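Local coordinates for protein probable TonB-dependent siderophore receptor PiuA (Acinetobacter baumannii, PDB 5FP1) that probably takes part in the first step of iron uptake by binding iron-chelating siderophores at the outer membrane, at residues Q333-G338 with S420-D425. Residues are numbered along the deposited sequence; the frame is centred on the assembly and turned at random.
Sequences QLALTG and SVYLLD
Tyr422 reaches Ala335 in a sparse van der Waals contact between two strands of the beta-barrel wall that are not direct neighbours. Residues 333-338 lie on strand 315-341 and residues 420-425 on strand 405-428; strand 346-368 runs between them and pairs antiparallel with each. The two flanking strands therefore point the same way, and their backbones stay well apart, with the CA atoms of Ala335 and Tyr422 separated by 9.3 Å. One phenol spans the gap. At chi1 66° its CG is wedged between the backbone N and the carbonyl carbon of Tyr422, a rotamer that lays the ring across the intervening strand instead of along its own. The phenol meets Ala335 end-on: Tyr422 OH lies 3.6 Å from Ala335 CB and 4.2 Å from Ala335 CA, while the ring carbons remain farther off. Leu334 is brushed only through its backbone, its O standing 4.4 Å from Tyr422 OH, too far for a hydrogen bond. The polar need of the hydroxyl is met instead by Asn350 of the middle strand, whose OD1 is hydrogen-bonded to it; Ala335 also touches Asn350, and the bond is consistent with the hydroxyl being held beside the methyl. Tyr422 is buried, with Lys32 in a cation-pi interaction with its ring, and Gln333 NE2 is hydrogen-bonded to Gly100 O, both consistent with the inside of the barrel. Leu334 and Val421, by contrast, are on the surface, and Leu423 touches a bound C8E detergent molecule, consistent with a lipid-facing outer side. With Tyr422 probably turned inward and these leucines and valine outward, the strands fit the wall of the 22-stranded antiparallel barrel of TonB-dependent receptors.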
ATOM      1  N   GLN A 333      -6.331  20.916  -3.609  1.00 17.89           N
ATOM      2  CA  GLN A 333      -5.200  21.096  -4.542  1.00 20.45           C
ATOM      3  C   GLN A 333      -5.641  22.002  -5.689  1.00 21.03           C
ATOM      4  O   GLN A 333      -6.652  21.737  -6.345  1.00 23.57           O
ATOM      5  CB  GLN A 333      -4.790  19.776  -5.182  1.00 18.97           C
ATOM      6  CG  GLN A 333      -4.281  18.737  -4.233  1.00 23.63           C
ATOM      7  CD  GLN A 333      -3.919  17.443  -4.947  1.00 25.24           C
ATOM      8  OE1 GLN A 333      -4.484  17.122  -5.988  1.00 27.48           O
ATOM      9  NE2 GLN A 333      -2.996  16.683  -4.364  1.00 26.09           N
ATOM     10  N   LEU A 334      -4.833  23.011  -5.974  1.00 21.13           N
ATOM     11  CA  LEU A 334      -5.073  23.930  -7.097  1.00 20.80           C
ATOM     12  C   LEU A 334      -3.869  23.801  -8.020  1.00 22.93           C
ATOM     13  O   LEU A 334      -2.736  23.955  -7.566  1.00 23.27           O
ATOM     14  CB  LEU A 334      -5.176  25.359  -6.550  1.00 23.05           C
ATOM     15  CG  LEU A 334      -5.423  26.512  -7.526  1.00 25.26           C
ATOM     16  CD1 LEU A 334      -6.789  26.335  -8.161  1.00 25.96           C
ATOM     17  CD2 LEU A 334      -5.346  27.815  -6.761  1.00 31.51           C
ATOM     18  N   ALA A 335      -4.102  23.420  -9.276  1.00 21.46           N
ATOM     19  CA  ALA A 335      -3.021  23.120 -10.205  1.00 22.80           C
ATOM     20  C   ALA A 335      -3.297  23.788 -11.540  1.00 26.73           C
ATOM     21  O   ALA A 335      -4.382  23.647 -12.102  1.00 24.22           O
ATOM     22  CB  ALA A 335      -2.894  21.629 -10.437  1.00 23.52           C
ATOM     23  N   LEU A 336      -2.285  24.467 -12.051  1.00 22.91           N
ATOM     24  CA  LEU A 336      -2.300  24.977 -13.418  1.00 24.69           C
ATOM     25  C   LEU A 336      -1.400  24.083 -14.261  1.00 25.02           C
ATOM     26  O   LEU A 336      -0.199  23.937 -13.976  1.00 23.94           O
ATOM     27  CB  LEU A 336      -1.754  26.399 -13.404  1.00 26.50           C
ATOM     28  CG  LEU A 336      -1.724  27.121 -14.756  1.00 29.11           C
ATOM     29  CD1 LEU A 336      -3.135  27.488 -15.151  1.00 25.64           C
ATOM     30  CD2 LEU A 336      -0.870  28.370 -14.647  1.00 34.61           C
ATOM     31  N   THR A 337      -1.977  23.474 -15.292  1.00 24.11           N
ATOM     32  CA  THR A 337      -1.257  22.548 -16.122  1.00 27.70           C
ATOM     33  C   THR A 337      -1.338  22.939 -17.592  1.00 32.32           C
ATOM     34  O   THR A 337      -2.250  23.651 -18.022  1.00 28.41           O
ATOM     35  CB  THR A 337      -1.842  21.125 -16.027  1.00 28.01           C
ATOM     36  OG1 THR A 337      -3.252  21.171 -16.290  1.00 27.17           O
ATOM     37  CG2 THR A 337      -1.605  20.521 -14.640  1.00 28.78           C
ATOM     38  N   GLY A 338      -0.416  22.412 -18.378  1.00 30.47           N
ATOM     39  CA  GLY A 338      -0.534  22.531 -19.816  1.00 33.38           C
ATOM     40  C   GLY A 338       0.806  22.588 -20.495  1.00 34.31           C
ATOM     41  O   GLY A 338       1.794  22.025 -20.010  1.00 26.90           O
ATOM     42  N   SER A 420       1.633  23.653   0.842  1.00 19.89           N
ATOM     43  CA  SER A 420       2.722  23.499  -0.087  1.00 20.51           C
ATOM     44  C   SER A 420       2.506  24.201  -1.394  1.00 19.28           C
ATOM     45  O   SER A 420       1.378  24.479  -1.800  1.00 20.33           O
ATOM     46  CB  SER A 420       2.956  22.009  -0.362  1.00 28.44           C
ATOM     47  OG  SER A 420       1.762  21.324  -0.595  1.00 34.44           O
ATOM     48  N   VAL A 421       3.616  24.457  -2.073  0.50 18.75           N
ATOM     49  CA  VAL A 421       3.626  25.051  -3.393  0.50 18.73           C
ATOM     50  C   VAL A 421       4.692  24.298  -4.190  0.50 19.15           C
ATOM     51  O   VAL A 421       5.728  23.945  -3.631  0.50 17.41           O
ATOM     52  CB  VAL A 421       4.043  26.541  -3.322  0.50 19.68           C
ATOM     53  CG1 VAL A 421       3.938  27.199  -4.695  0.50 19.35           C
ATOM     54  CG2 VAL A 421       3.227  27.295  -2.281  0.50 23.13           C
ATOM     55  N   TYR A 422       4.446  24.045  -5.473  1.00 17.94           N
ATOM     56  CA  TYR A 422       5.396  23.340  -6.289  1.00 20.98           C
ATOM     57  C   TYR A 422       5.375  23.810  -7.751  1.00 20.58           C
ATOM     58  O   TYR A 422       4.417  24.417  -8.230  1.00 21.23           O
ATOM     59  CB  TYR A 422       5.104  21.816  -6.249  1.00 17.06           C
ATOM     60  CG  TYR A 422       3.787  21.501  -6.882  1.00 19.13           C
ATOM     61  CD1 TYR A 422       2.602  21.595  -6.157  1.00 20.08           C
ATOM     62  CD2 TYR A 422       3.705  21.182  -8.227  1.00 21.25           C
ATOM     63  CE1 TYR A 422       1.376  21.370  -6.766  1.00 20.51           C
ATOM     64  CE2 TYR A 422       2.493  20.962  -8.834  1.00 22.97           C
ATOM     65  CZ  TYR A 422       1.333  21.065  -8.102  1.00 22.27           C
ATOM     66  OH  TYR A 422       0.142  20.823  -8.737  1.00 23.18           O
ATOM     67  N   LEU A 423       6.461  23.498  -8.441  1.00 21.19           N
ATOM     68  CA  LEU A 423       6.566  23.649  -9.889  1.00 23.13           C
ATOM     69  C   LEU A 423       7.137  22.371 -10.463  1.00 22.97           C
ATOM     70  O   LEU A 423       8.188  21.889  -9.996  1.00 20.77           O
ATOM     71  CB  LEU A 423       7.559  24.751 -10.243  1.00 28.04           C
ATOM     72  CG  LEU A 423       7.448  26.185  -9.740  1.00 40.56           C
ATOM     73  CD1 LEU A 423       6.088  26.782 -10.015  1.00 45.97           C
ATOM     74  CD2 LEU A 423       7.793  26.283  -8.269  1.00 50.80           C
ATOM     75  N   LEU A 424       6.482  21.841 -11.483  1.00 21.75           N
ATOM     76  CA  LEU A 424       6.991  20.710 -12.225  1.00 21.25           C
ATOM     77  C   LEU A 424       6.990  21.116 -13.689  1.00 24.17           C
ATOM     78  O   LEU A 424       6.005  21.658 -14.182  1.00 24.08           O
ATOM     79  CB  LEU A 424       6.105  19.470 -12.054  1.00 23.35           C
ATOM     80  CG  LEU A 424       6.045  18.865 -10.651  1.00 24.78           C
ATOM     81  CD1 LEU A 424       4.800  18.006 -10.521  1.00 23.66           C
ATOM     82  CD2 LEU A 424       7.266  18.019 -10.337  1.00 28.32           C
ATOM     83  N   ASP A 425       8.106  20.883 -14.374  1.00 23.28           N
ATOM     84  CA  ASP A 425       8.236  21.282 -15.784  1.00 25.93           C
ATOM     85  C   ASP A 425       9.170  20.312 -16.491  1.00 26.89           C
ATOM     86  O   ASP A 425      10.293  20.066 -16.035  1.00 26.02           O
ATOM     87  CB  ASP A 425       8.766  22.715 -15.851  1.00 28.69           C
ATOM     88  CG  ASP A 425       8.781  23.309 -17.276  1.00 31.85           C
ATOM     89  OD1 ASP A 425       8.163  22.748 -18.204  1.00 32.72           O
ATOM     90  OD2 ASP A 425       9.426  24.373 -17.444  1.00 35.81           O
TER